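Local coordinates for pyruvate kinase (Cryptosporidium parvum, PDB 4DRS), which probably catalyses the last step of glycolysis, in which the phosphoryl group of phosphoenolpyruvate passes to ADP to give pyruvate and ATP, at residues L75-S78 with S84-K87; M107-G112 with I268-N273; K216-I221 with R248-E253; V59-G64 with F370-V375. All coordinates share one frame; numbering follows the deposited sequence.

Contact 1 of 4, residues L75-S78 with S84-K87; sequences LNFS and SHFK. With ACT (acetate ion), chain G.
Phe77 lays one face of its ring on the imidazole of His85 in a face-to-face stack, with centroids 3.7 Å apart and planes 16° from parallel. The two residues belong to one beta-alpha-beta unit of the TIM barrel: Phe77 follows strand 72-76, and His85 stands in the first turns of helix 82-97. The rings overlap off-centre, and the closest approach is Phe77 CE1 to His85 ND1 at 3.4 Å. A histidine suits this place because it is flat enough to stack and polar enough to bond at its rim, where NE2 is held by the backbone O of His79, itself an ADP-binding residue. Phe224 of helix 215-226 meets the Phe77 ring edge-to-face, and Leu75 lies alongside, its CB at the edge of the Phe77 ring and its CD1 4.2 Å from His85 O. Asn76, also an ADP-binding residue, points away from the helix. With CG anti to the backbone N (chi1 -168°), its ND2 bonds a glycerol and, weakly at 2.9 Å, the acetate O, both molecules probably from the crystallisation liquor. Its OD1 closes an Asx turn by accepting from Ser78 N at 3.0 Å, the donor standing 43° out of the carbonyl plane.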
loop_
_atom_site.group_PDB
_atom_site.type_symbol
_atom_site.label_atom_id
_atom_site.label_comp_id
_atom_site.label_asym_id
_atom_site.label_seq_id
_atom_site.Cartn_x
_atom_site.Cartn_y
_atom_site.Cartn_z
ATOM N N LEU A 75 -5.621 39.998 19.951
ATOM C CA LEU A 75 -5.543 41.441 20.048
ATOM C C LEU A 75 -4.525 41.919 19.040
ATOM O O LEU A 75 -3.328 41.660 19.182
ATOM C CB LEU A 75 -5.128 41.862 21.460
ATOM C CG LEU A 75 -5.964 41.345 22.634
ATOM C CD1 LEU A 75 -5.489 41.946 23.949
ATOM C CD2 LEU A 75 -7.438 41.634 22.419
ATOM N N ASN A 76 -5.008 42.595 18.003
ATOM C CA ASN A 76 -4.138 43.161 16.986
ATOM C C ASN A 76 -3.537 44.478 17.465
ATOM O O ASN A 76 -4.212 45.505 17.485
ATOM C CB ASN A 76 -4.912 43.369 15.683
ATOM C CG ASN A 76 -4.005 43.691 14.510
ATOM O OD1 ASN A 76 -2.827 44.009 14.687
ATOM N ND2 ASN A 76 -4.553 43.615 13.302
ATOM N N PHE A 77 -2.262 44.449 17.841
ATOM C CA PHE A 77 -1.598 45.647 18.372
ATOM C C PHE A 77 -1.152 46.638 17.288
ATOM O O PHE A 77 -0.419 47.587 17.562
ATOM C CB PHE A 77 -0.461 45.270 19.333
ATOM C CG PHE A 77 -0.900 45.146 20.776
ATOM C CD1 PHE A 77 -0.252 45.867 21.776
ATOM C CD2 PHE A 77 -1.967 44.320 21.137
ATOM C CE1 PHE A 77 -0.650 45.761 23.103
ATOM C CE2 PHE A 77 -2.375 44.216 22.461
ATOM C CZ PHE A 77 -1.714 44.934 23.447
ATOM N N SER A 78 -1.615 46.417 16.061
ATOM C CA SER A 78 -1.543 47.436 15.020
ATOM C C SER A 78 -2.592 48.522 15.273
ATOM O O SER A 78 -2.491 49.627 14.740
ATOM C CB SER A 78 -1.756 46.819 13.636
ATOM O OG SER A 78 -0.616 46.092 13.220
ATOM N N SER A 84 -7.469 50.809 25.526
ATOM C CA SER A 84 -8.371 49.977 24.735
ATOM C C SER A 84 -8.012 48.494 24.878
ATOM O O SER A 84 -8.893 47.647 25.030
ATOM C CB SER A 84 -8.326 50.403 23.264
ATOM O OG SER A 84 -9.163 49.589 22.456
ATOM N N HIS A 85 -6.712 48.198 24.834
ATOM C CA HIS A 85 -6.205 46.829 24.941
ATOM C C HIS A 85 -6.473 46.232 26.293
ATOM O O HIS A 85 -6.913 45.083 26.394
ATOM C CB HIS A 85 -4.709 46.775 24.632
ATOM C CG HIS A 85 -4.356 47.191 23.221
ATOM N ND1 HIS A 85 -3.264 47.933 22.935
ATOM C CD2 HIS A 85 -4.998 46.956 22.004
ATOM C CE1 HIS A 85 -3.206 48.154 21.609
ATOM N NE2 HIS A 85 -4.270 47.561 21.041
ATOM N N PHE A 86 -6.224 47.020 27.341
ATOM C CA PHE A 86 -6.420 46.581 28.722
ATOM C C PHE A 86 -7.889 46.280 29.045
ATOM O O PHE A 86 -8.189 45.262 29.674
ATOM C CB PHE A 86 -5.838 47.601 29.711
ATOM C CG PHE A 86 -5.895 47.154 31.144
ATOM C CD1 PHE A 86 -4.969 46.240 31.640
ATOM C CD2 PHE A 86 -6.878 47.641 32.001
ATOM C CE1 PHE A 86 -5.023 45.818 32.961
ATOM C CE2 PHE A 86 -6.940 47.221 33.324
ATOM C CZ PHE A 86 -6.011 46.308 33.805
ATOM N N LYS A 87 -8.790 47.163 28.616
ATOM C CA LYS A 87 -10.231 46.959 28.792
ATOM C C LYS A 87 -10.683 45.676 28.098
ATOM O O LYS A 87 -11.401 44.862 28.691
ATOM C CB LYS A 87 -11.035 48.147 28.248
ATOM C CG LYS A 87 -10.984 49.407 29.098
ATOM C CD LYS A 87 -11.853 50.509 28.496
ATOM C CE LYS A 87 -11.706 51.821 29.251
ATOM N NZ LYS A 87 -12.513 52.904 28.621
HETATM C C ACT G . -7.679 42.628 11.928
HETATM O O ACT G . -6.511 42.336 11.597
HETATM O OXT ACT G . -8.659 42.079 11.394
HETATM C CH3 ACT G . -7.928 43.660 12.993
#

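Contact 2 of 4, residues M107-G112 with I268-N273; sequences MLDTKG and ISKIEN
A lysine amine is buried inside the barrel here, gripped by a carboxylate from a strand that is not its neighbour: Lys270 on strand 266-271 reaches Asp109 on strand 105-109, across the face of strand 232-235. Lys270 NZ bonds to Asp109 OD1 at 2.8 Å, on the syn lone pair of that oxygen, and more weakly to OD2 at 3.1 Å, so that the amine sits in the fork of the carboxylate. A bend in the lysine chain (chi3 65°) brings the amine there, and the two side chains cross at about a right angle. Glu272 adds a longer salt bridge, its OE2 3.5 Å from Lys270 NZ, and Ser236 OG bonds to the same nitrogen. Two residues back on each strand, Met107 and Ile268 also turn inward; their terminal methyls meet, CE to CD1 at 3.6 Å, the chains again crossing steeply. These apolar chains suit the barrel interior, where Phe232 and Met291 pack around them. Polar residues thus gather toward the C-terminal ends of the strands, where TIM barrels carry their active sites. Asp109 OD2 also forms a salt bridge with Arg74, so the network probably holds the lysine amine in place and joins it, through Asp109, to an ADP-binding residue.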
loop_
_atom_site.group_PDB
_atom_site.type_symbol
_atom_site.label_atom_id
_atom_site.label_comp_id
_atom_site.label_asym_id
_atom_site.label_seq_id
_atom_site.Cartn_x
_atom_site.Cartn_y
_atom_site.Cartn_z
ATOM N N MET A 107 -4.091 35.932 22.721
ATOM C CA MET A 107 -2.979 36.129 21.796
ATOM C C MET A 107 -2.722 37.619 21.546
ATOM O O MET A 107 -3.637 38.375 21.202
ATOM C CB MET A 107 -3.280 35.421 20.465
ATOM C CG MET A 107 -2.353 35.776 19.301
ATOM S SD MET A 107 -2.823 35.002 17.729
ATOM C CE MET A 107 -2.245 33.320 17.962
ATOM N N LEU A 108 -1.467 38.026 21.716
ATOM C CA LEU A 108 -1.028 39.353 21.323
ATOM C C LEU A 108 -0.318 39.247 19.969
ATOM O O LEU A 108 0.643 38.488 19.812
ATOM C CB LEU A 108 -0.124 39.960 22.402
ATOM C CG LEU A 108 0.458 41.367 22.213
ATOM C CD1 LEU A 108 0.726 42.023 23.559
ATOM C CD2 LEU A 108 1.731 41.328 21.375
ATOM N N ASP A 109 -0.826 39.995 18.995
ATOM C CA ASP A 109 -0.281 40.021 17.640
ATOM C C ASP A 109 0.463 41.342 17.499
ATOM O O ASP A 109 -0.156 42.407 17.558
ATOM C CB ASP A 109 -1.427 39.925 16.618
ATOM C CG ASP A 109 -0.942 39.736 15.182
ATOM O OD1 ASP A 109 -0.028 40.462 14.722
ATOM O OD2 ASP A 109 -1.507 38.861 14.492
ATOM N N THR A 110 1.783 41.275 17.336
ATOM C CA THR A 110 2.614 42.486 17.323
ATOM C C THR A 110 2.356 43.342 16.097
ATOM O O THR A 110 2.024 42.830 15.028
ATOM C CB THR A 110 4.131 42.184 17.398
ATOM O OG1 THR A 110 4.531 41.421 16.253
ATOM C CG2 THR A 110 4.474 41.422 18.680
ATOM N N LYS A 111 2.505 44.652 16.275
ATOM C CA LYS A 111 2.440 45.612 15.181
ATOM C C LYS A 111 3.519 45.306 14.131
ATOM O O LYS A 111 3.235 45.282 12.937
ATOM C CB LYS A 111 2.598 47.035 15.727
ATOM C CG LYS A 111 2.438 48.130 14.688
ATOM C CD LYS A 111 2.540 49.508 15.321
ATOM C CE LYS A 111 2.374 50.603 14.277
ATOM N NZ LYS A 111 2.138 51.929 14.916
ATOM N N GLY A 112 4.746 45.070 14.584
ATOM C CA GLY A 112 5.844 44.734 13.690
ATOM C C GLY A 112 6.295 45.877 12.789
ATOM O O GLY A 112 5.887 47.027 12.979
ATOM N N ILE A 268 4.444 32.350 18.172
ATOM C CA ILE A 268 3.857 31.931 16.913
ATOM C C ILE A 268 4.354 32.883 15.834
ATOM O O ILE A 268 4.014 34.063 15.835
ATOM C CB ILE A 268 2.314 31.905 17.003
ATOM C CG1 ILE A 268 1.888 30.929 18.108
ATOM C CG2 ILE A 268 1.691 31.524 15.662
ATOM C CD1 ILE A 268 0.428 31.012 18.474
ATOM N N SER A 269 5.197 32.377 14.942
ATOM C CA SER A 269 5.792 33.217 13.913
ATOM C C SER A 269 4.881 33.318 12.700
ATOM O O SER A 269 4.375 32.307 12.206
ATOM C CB SER A 269 7.164 32.695 13.516
ATOM O OG SER A 269 8.066 32.798 14.602
ATOM N N LYS A 270 4.668 34.549 12.247
ATOM C CA LYS A 270 3.830 34.827 11.092
ATOM C C LYS A 270 4.684 34.940 9.843
ATOM O O LYS A 270 5.558 35.809 9.744
ATOM C CB LYS A 270 3.039 36.119 11.300
ATOM C CG LYS A 270 1.998 36.035 12.412
ATOM C CD LYS A 270 1.513 37.407 12.847
ATOM C CE LYS A 270 0.772 38.125 11.732
ATOM N NZ LYS A 270 0.416 39.503 12.154
ATOM N N ILE A 271 4.439 34.034 8.901
ATOM C CA ILE A 271 5.077 34.075 7.601
ATOM C C ILE A 271 4.222 34.971 6.715
ATOM O O ILE A 271 3.105 34.609 6.340
ATOM C CB ILE A 271 5.229 32.659 7.002
ATOM C CG1 ILE A 271 5.876 31.701 8.020
ATOM C CG2 ILE A 271 6.003 32.703 5.684
ATOM C CD1 ILE A 271 7.223 32.144 8.557
ATOM N N GLU A 272 4.747 36.150 6.408
ATOM C CA GLU A 272 3.985 37.200 5.736
ATOM C C GLU A 272 4.709 37.761 4.512
ATOM O O GLU A 272 4.229 38.708 3.886
ATOM C CB GLU A 272 3.714 38.357 6.706
ATOM C CG GLU A 272 2.788 38.029 7.857
ATOM C CD GLU A 272 2.435 39.252 8.670
ATOM O OE1 GLU A 272 1.565 40.041 8.232
ATOM O OE2 GLU A 272 3.028 39.421 9.755
ATOM N N ASN A 273 5.871 37.200 4.189
ATOM C CA ASN A 273 6.632 37.643 3.022
ATOM C C ASN A 273 7.594 36.587 2.488
ATOM O O ASN A 273 7.742 35.514 3.087
ATOM C CB ASN A 273 7.359 38.975 3.297
ATOM C CG ASN A 273 8.456 38.860 4.343
ATOM O OD1 ASN A 273 8.856 37.768 4.755
ATOM N ND2 ASN A 273 8.961 40.007 4.770
#

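Contact 3 of 4, residues K216-I221 with R248-E253; sequences KDRHDI and RQIISE
Arg218 CG and Ile250 CG1 both lie beside the backbone N, anti to the carbonyl carbon (chi1 -68° in Ile250), and the later torsions then bring the two side chains together. In Ile250, an extended chi2 of 165° carries CD1 out toward helix 215-226. In Arg218, the chain turns at chi3 (44°), which folds the guanidinium back over the isoleucine. The result is a flat group lying on an aliphatic branch: Ile250 CG1 stands 4.0 Å above the guanidinium plane, over its centre. Closer to the arginine backbone, methylene CG of Arg218 lies 3.9 Å from the terminal methyl CD1 of Ile250. Arginine fits this partly exposed border well, since its methylenes and the guanidinium face cover an apolar neighbour, while the N-H groups, directed in the guanidinium plane, need not point into it. Glu253 OE1 lies 4.8 Å from Arg218 NH2, too far for a salt bridge, though the opposite charges should attract mildly. On the buried side Ile250 CG2 meets Ile221 CG2 at 4.1 Å, the two side chains crossing at about a right angle. Beta-branched Ile250 thus serves two partners, CG1 and CD1 toward Arg218 and CG2 toward Ile221. Each helix is also braced within itself. Lys216 NZ forms a salt bridge to Asp220 OD2 at 3.1 Å, one turn on, and Ser252 OG bonds to Gln249 O at 2.9 Å near the end of helix 241-252. The two helices lie before and after strand 232-235 in the chain, and they pack side by side in the outer helical layer characteristic of a TIM barrel.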
loop_
_atom_site.group_PDB
_atom_site.type_symbol
_atom_site.label_atom_id
_atom_site.label_comp_id
_atom_site.label_asym_id
_atom_site.label_seq_id
_atom_site.Cartn_x
_atom_site.Cartn_y
_atom_site.Cartn_z
ATOM N N LYS A 216 8.486 49.617 20.199
ATOM C CA LYS A 216 7.086 49.427 20.576
ATOM C C LYS A 216 6.724 47.945 20.757
ATOM O O LYS A 216 5.987 47.595 21.684
ATOM C CB LYS A 216 6.133 50.108 19.582
ATOM C CG LYS A 216 4.702 49.588 19.665
ATOM C CD LYS A 216 3.674 50.545 19.092
ATOM C CE LYS A 216 2.271 49.968 19.212
ATOM N NZ LYS A 216 1.836 49.790 20.630
ATOM N N ASP A 217 7.242 47.087 19.877
ATOM C CA ASP A 217 6.978 45.646 19.954
ATOM C C ASP A 217 7.514 45.077 21.268
ATOM O O ASP A 217 6.817 44.329 21.952
ATOM C CB ASP A 217 7.578 44.893 18.760
ATOM C CG ASP A 217 7.043 45.375 17.419
ATOM O OD1 ASP A 217 5.828 45.651 17.304
ATOM O OD2 ASP A 217 7.847 45.463 16.464
ATOM N N ARG A 218 8.743 45.456 21.616
ATOM C CA ARG A 218 9.371 45.062 22.879
ATOM C C ARG A 218 8.531 45.504 24.067
ATOM O O ARG A 218 8.314 44.737 25.003
ATOM C CB ARG A 218 10.776 45.656 23.004
ATOM C CG ARG A 218 11.797 45.128 22.001
ATOM C CD ARG A 218 13.218 45.369 22.492
ATOM N NE ARG A 218 13.320 45.014 23.908
ATOM C CZ ARG A 218 14.418 44.563 24.507
ATOM N NH1 ARG A 218 15.543 44.393 23.815
ATOM N NH2 ARG A 218 14.380 44.271 25.803
ATOM N N HIS A 219 8.054 46.744 24.012
ATOM C CA HIS A 219 7.214 47.304 25.058
ATOM C C HIS A 219 5.943 46.513 25.219
ATOM O O HIS A 219 5.544 46.198 26.341
ATOM C CB HIS A 219 6.915 48.779 24.780
ATOM C CG HIS A 219 5.845 49.363 25.679
ATOM N ND1 HIS A 219 6.095 49.758 26.947
ATOM C CD2 HIS A 219 4.486 49.595 25.454
ATOM C CE1 HIS A 219 4.960 50.225 27.504
ATOM N NE2 HIS A 219 3.975 50.124 26.589
ATOM N N ASP A 220 5.298 46.180 24.103
ATOM C CA ASP A 220 4.070 45.391 24.138
ATOM C C ASP A 220 4.306 43.969 24.644
ATOM O O ASP A 220 3.469 43.417 25.359
ATOM C CB ASP A 220 3.417 45.355 22.756
ATOM C CG ASP A 220 2.957 46.719 22.287
ATOM O OD1 ASP A 220 2.624 47.575 23.138
ATOM O OD2 ASP A 220 2.918 46.933 21.057
ATOM N N ILE A 221 5.437 43.377 24.268
ATOM C CA ILE A 221 5.766 42.012 24.681
ATOM C C ILE A 221 5.996 41.950 26.191
ATOM O O ILE A 221 5.383 41.130 26.886
ATOM C CB ILE A 221 6.993 41.454 23.920
ATOM C CG1 ILE A 221 6.620 41.123 22.469
ATOM C CG2 ILE A 221 7.546 40.214 24.616
ATOM C CD1 ILE A 221 7.799 40.973 21.532
ATOM N N ARG A 248 12.843 35.083 22.176
ATOM C CA ARG A 248 13.198 34.151 23.252
ATOM C C ARG A 248 14.038 34.850 24.315
ATOM O O ARG A 248 13.793 34.694 25.516
ATOM C CB ARG A 248 13.994 32.952 22.711
ATOM C CG ARG A 248 13.236 32.026 21.775
ATOM C CD ARG A 248 12.377 31.000 22.503
ATOM N NE ARG A 248 11.766 30.100 21.528
ATOM C CZ ARG A 248 10.570 29.531 21.649
ATOM N NH1 ARG A 248 9.813 29.748 22.722
ATOM N NH2 ARG A 248 10.128 28.739 20.681
ATOM N N GLN A 249 15.029 35.613 23.856
ATOM C CA GLN A 249 15.940 36.333 24.733
ATOM C C GLN A 249 15.189 37.364 25.570
ATOM O O GLN A 249 15.384 37.440 26.781
ATOM C CB GLN A 249 17.060 36.995 23.925
ATOM C CG GLN A 249 18.171 37.575 24.784
ATOM C CD GLN A 249 19.215 38.331 23.982
ATOM O OE1 GLN A 249 18.891 39.048 23.023
ATOM N NE2 GLN A 249 20.479 38.186 24.381
ATOM N N ILE A 250 14.320 38.138 24.920
ATOM C CA ILE A 250 13.482 39.107 25.619
ATOM C C ILE A 250 12.676 38.430 26.734
ATOM O O ILE A 250 12.650 38.916 27.867
ATOM C CB ILE A 250 12.559 39.882 24.647
ATOM C CG1 ILE A 250 13.385 40.801 23.738
ATOM C CG2 ILE A 250 11.529 40.701 25.412
ATOM C CD1 ILE A 250 12.637 41.317 22.523
ATOM N N ILE A 251 12.043 37.302 26.419
ATOM C CA ILE A 251 11.267 36.555 27.408
ATOM C C ILE A 251 12.150 36.123 28.582
ATOM O O ILE A 251 11.772 36.307 29.739
ATOM C CB ILE A 251 10.531 35.345 26.777
ATOM C CG1 ILE A 251 9.413 35.827 25.843
ATOM C CG2 ILE A 251 9.958 34.424 27.849
ATOM C CD1 ILE A 251 9.050 34.839 24.750
ATOM N N SER A 252 13.328 35.577 28.284
ATOM C CA SER A 252 14.231 35.096 29.333
ATOM C C SER A 252 14.845 36.210 30.200
ATOM O O SER A 252 15.177 35.968 31.360
ATOM C CB SER A 252 15.322 34.181 28.754
ATOM O OG SER A 252 16.273 34.913 28.005
ATOM N N GLU A 253 14.975 37.418 29.647
ATOM C CA GLU A 253 15.544 38.569 30.375
ATOM C C GLU A 253 14.495 39.431 31.076
ATOM O O GLU A 253 14.828 40.465 31.662
ATOM C CB GLU A 253 16.305 39.489 29.427
ATOM C CG GLU A 253 17.554 38.916 28.795
ATOM C CD GLU A 253 17.994 39.744 27.608
ATOM O OE1 GLU A 253 17.164 40.509 27.061
ATOM O OE2 GLU A 253 19.170 39.630 27.216
#

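Contact 4 of 4, residues V59-G64 with F370-V375; sequences VESLIG and FPFDAV
The helices 59-68 and 371-386 come close at Gly64 and Phe372, whose CA atoms are 6.9 Å apart. Phe372 spans the gap, its CG placed beside the backbone N (chi1 -57°) so that the ring points at the other helix and meets it largely with its rim. Its CE1 is 3.1 Å from Ser61 O, which lies near the ring plane, so the polarised C-H edge faces a carbonyl oxygen. The next ring atom, CZ, rests against the serine itself, 3.4 Å from Ser61 CA and 3.6 Å from Ser61 CB. Glycine suits position 64, where the ring comes close to the backbone: its CA is 3.7 Å from Phe372 CE1. Serine is likewise small enough to let the rim approach, and its OG is occupied by a hydrogen bond to Asn58 OD1, just before the segment. Phe372 also touches Lys68, while Val375, one turn further on, packs on Leu65 and Lys68 and extends the interface along the helices. On its other flank helix 59-68 packs against helix 82-97 through Val59, Leu62 and Ile63. Helices 59-68 and 371-386 follow the first barrel strand, 47-51, and, after the short helix 363-366, the last, 358-361, and meet where the barrel closes.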
loop_
_atom_site.group_PDB
_atom_site.type_symbol
_atom_site.label_atom_id
_atom_site.label_comp_id
_atom_site.label_asym_id
_atom_site.label_seq_id
_atom_site.Cartn_x
_atom_site.Cartn_y
_atom_site.Cartn_z
ATOM N N VAL A 59 -18.352 42.322 27.094
ATOM C CA VAL A 59 -18.504 41.010 27.731
ATOM C C VAL A 59 -19.563 40.138 27.049
ATOM O O VAL A 59 -19.309 38.974 26.735
ATOM C CB VAL A 59 -18.835 41.149 29.240
ATOM C CG1 VAL A 59 -19.115 39.791 29.870
ATOM C CG2 VAL A 59 -17.702 41.842 29.979
ATOM N N GLU A 60 -20.741 40.713 26.823
ATOM C CA GLU A 60 -21.848 39.999 26.198
ATOM C C GLU A 60 -21.459 39.409 24.839
ATOM O O GLU A 60 -21.737 38.238 24.568
ATOM C CB GLU A 60 -23.073 40.911 26.067
ATOM C CG GLU A 60 -24.368 40.180 25.736
ATOM C CD GLU A 60 -24.734 39.117 26.762
ATOM O OE1 GLU A 60 -24.717 39.417 27.980
ATOM O OE2 GLU A 60 -25.046 37.976 26.349
ATOM N N SER A 61 -20.812 40.220 24.002
ATOM C CA SER A 61 -20.350 39.773 22.687
ATOM C C SER A 61 -19.285 38.686 22.783
ATOM O O SER A 61 -19.275 37.743 21.987
ATOM C CB SER A 61 -19.796 40.939 21.875
ATOM O OG SER A 61 -20.812 41.864 21.557
ATOM N N LEU A 62 -18.385 38.828 23.751
ATOM C CA LEU A 62 -17.312 37.862 23.940
ATOM C C LEU A 62 -17.836 36.498 24.403
ATOM O O LEU A 62 -17.365 35.463 23.940
ATOM C CB LEU A 62 -16.242 38.425 24.880
ATOM C CG LEU A 62 -15.370 39.516 24.240
ATOM C CD1 LEU A 62 -14.698 40.386 25.291
ATOM C CD2 LEU A 62 -14.339 38.911 23.298
ATOM N N ILE A 63 -18.823 36.513 25.294
ATOM C CA ILE A 63 -19.524 35.298 25.704
ATOM C C ILE A 63 -20.137 34.625 24.476
ATOM O O ILE A 63 -19.982 33.411 24.279
ATOM C CB ILE A 63 -20.617 35.604 26.750
ATOM C CG1 ILE A 63 -19.985 35.968 28.096
ATOM C CG2 ILE A 63 -21.566 34.425 26.912
ATOM C CD1 ILE A 63 -20.972 36.524 29.099
ATOM N N GLY A 64 -20.812 35.423 23.649
ATOM C CA GLY A 64 -21.380 34.946 22.395
ATOM C C GLY A 64 -20.344 34.256 21.524
ATOM O O GLY A 64 -20.588 33.163 21.016
ATOM N N PHE A 370 -21.528 41.465 11.132
ATOM C CA PHE A 370 -22.060 40.179 11.593
ATOM C C PHE A 370 -20.968 39.268 12.170
ATOM O O PHE A 370 -20.589 38.275 11.540
ATOM C CB PHE A 370 -22.820 39.474 10.459
ATOM C CG PHE A 370 -23.921 40.305 9.855
ATOM C CD1 PHE A 370 -25.180 40.358 10.450
ATOM C CD2 PHE A 370 -23.700 41.041 8.693
ATOM C CE1 PHE A 370 -26.195 41.127 9.897
ATOM C CE2 PHE A 370 -24.712 41.809 8.134
ATOM C CZ PHE A 370 -25.960 41.852 8.737
ATOM N N PRO A 371 -20.467 39.597 13.380
ATOM C CA PRO A 371 -19.377 38.842 14.004
ATOM C C PRO A 371 -19.788 37.438 14.451
ATOM O O PRO A 371 -19.022 36.488 14.265
ATOM C CB PRO A 371 -18.999 39.698 15.227
ATOM C CG PRO A 371 -19.661 41.022 15.018
ATOM C CD PRO A 371 -20.900 40.713 14.239
ATOM N N PHE A 372 -20.982 37.315 15.028
ATOM C CA PHE A 372 -21.469 36.040 15.564
ATOM C C PHE A 372 -21.810 35.019 14.480
ATOM O O PHE A 372 -21.514 33.831 14.630
ATOM C CB PHE A 372 -22.675 36.258 16.480
ATOM C CG PHE A 372 -22.400 37.184 17.626
ATOM C CD1 PHE A 372 -21.731 36.730 18.760
ATOM C CD2 PHE A 372 -22.808 38.516 17.573
ATOM C CE1 PHE A 372 -21.477 37.587 19.818
ATOM C CE2 PHE A 372 -22.555 39.378 18.629
ATOM C CZ PHE A 372 -21.890 38.911 19.751
ATOM N N ASP A 373 -22.432 35.493 13.400
ATOM C CA ASP A 373 -22.777 34.647 12.256
ATOM C C ASP A 373 -21.551 33.970 11.637
ATOM O O ASP A 373 -21.578 32.773 11.350
ATOM C CB ASP A 373 -23.524 35.460 11.191
ATOM C CG ASP A 373 -24.930 35.850 11.625
ATOM O OD1 ASP A 373 -25.653 34.987 12.174
ATOM O OD2 ASP A 373 -25.316 37.020 11.404
ATOM N N ALA A 374 -20.481 34.743 11.453
ATOM C CA ALA A 374 -19.247 34.259 10.831
ATOM C C ALA A 374 -18.605 33.092 11.584
ATOM O O ALA A 374 -18.336 32.042 10.993
ATOM C CB ALA A 374 -18.254 35.402 10.656
ATOM N N VAL A 375 -18.374 33.278 12.884
ATOM C CA VAL A 375 -17.790 32.243 13.736
ATOM C C VAL A 375 -18.592 30.950 13.645
ATOM O O VAL A 375 -18.026 29.869 13.474
ATOM C CB VAL A 375 -17.723 32.686 15.212
ATOM C CG1 VAL A 375 -17.011 31.641 16.060
ATOM C CG2 VAL A 375 -17.016 34.020 15.338
#

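All four contacts belong to the TIM barrel but sample different layers. Contact 2 is the core, its centre about 8 Å from that of the chain, and it alone is held by charge across its segments. Contact 1 links barrel wall to helix by aromatic stacking and is joined to contact 2 through adjacent strands, with Leu75 N to Met107 O and Phe77 N to Asp109 O as probable hydrogen bonds. Contacts 3 and 4 are helix-helix packing in the outer layer, about 31 Å apart between centres; contact 3, largely buried, sets isoleucine branches against an isoleucine and a guanidinium face, whereas contact 4, only partly buried, relies on a ring edge. Contact 3 still reaches inward, as Asp217 OD1 probably accepts from Gly112 N.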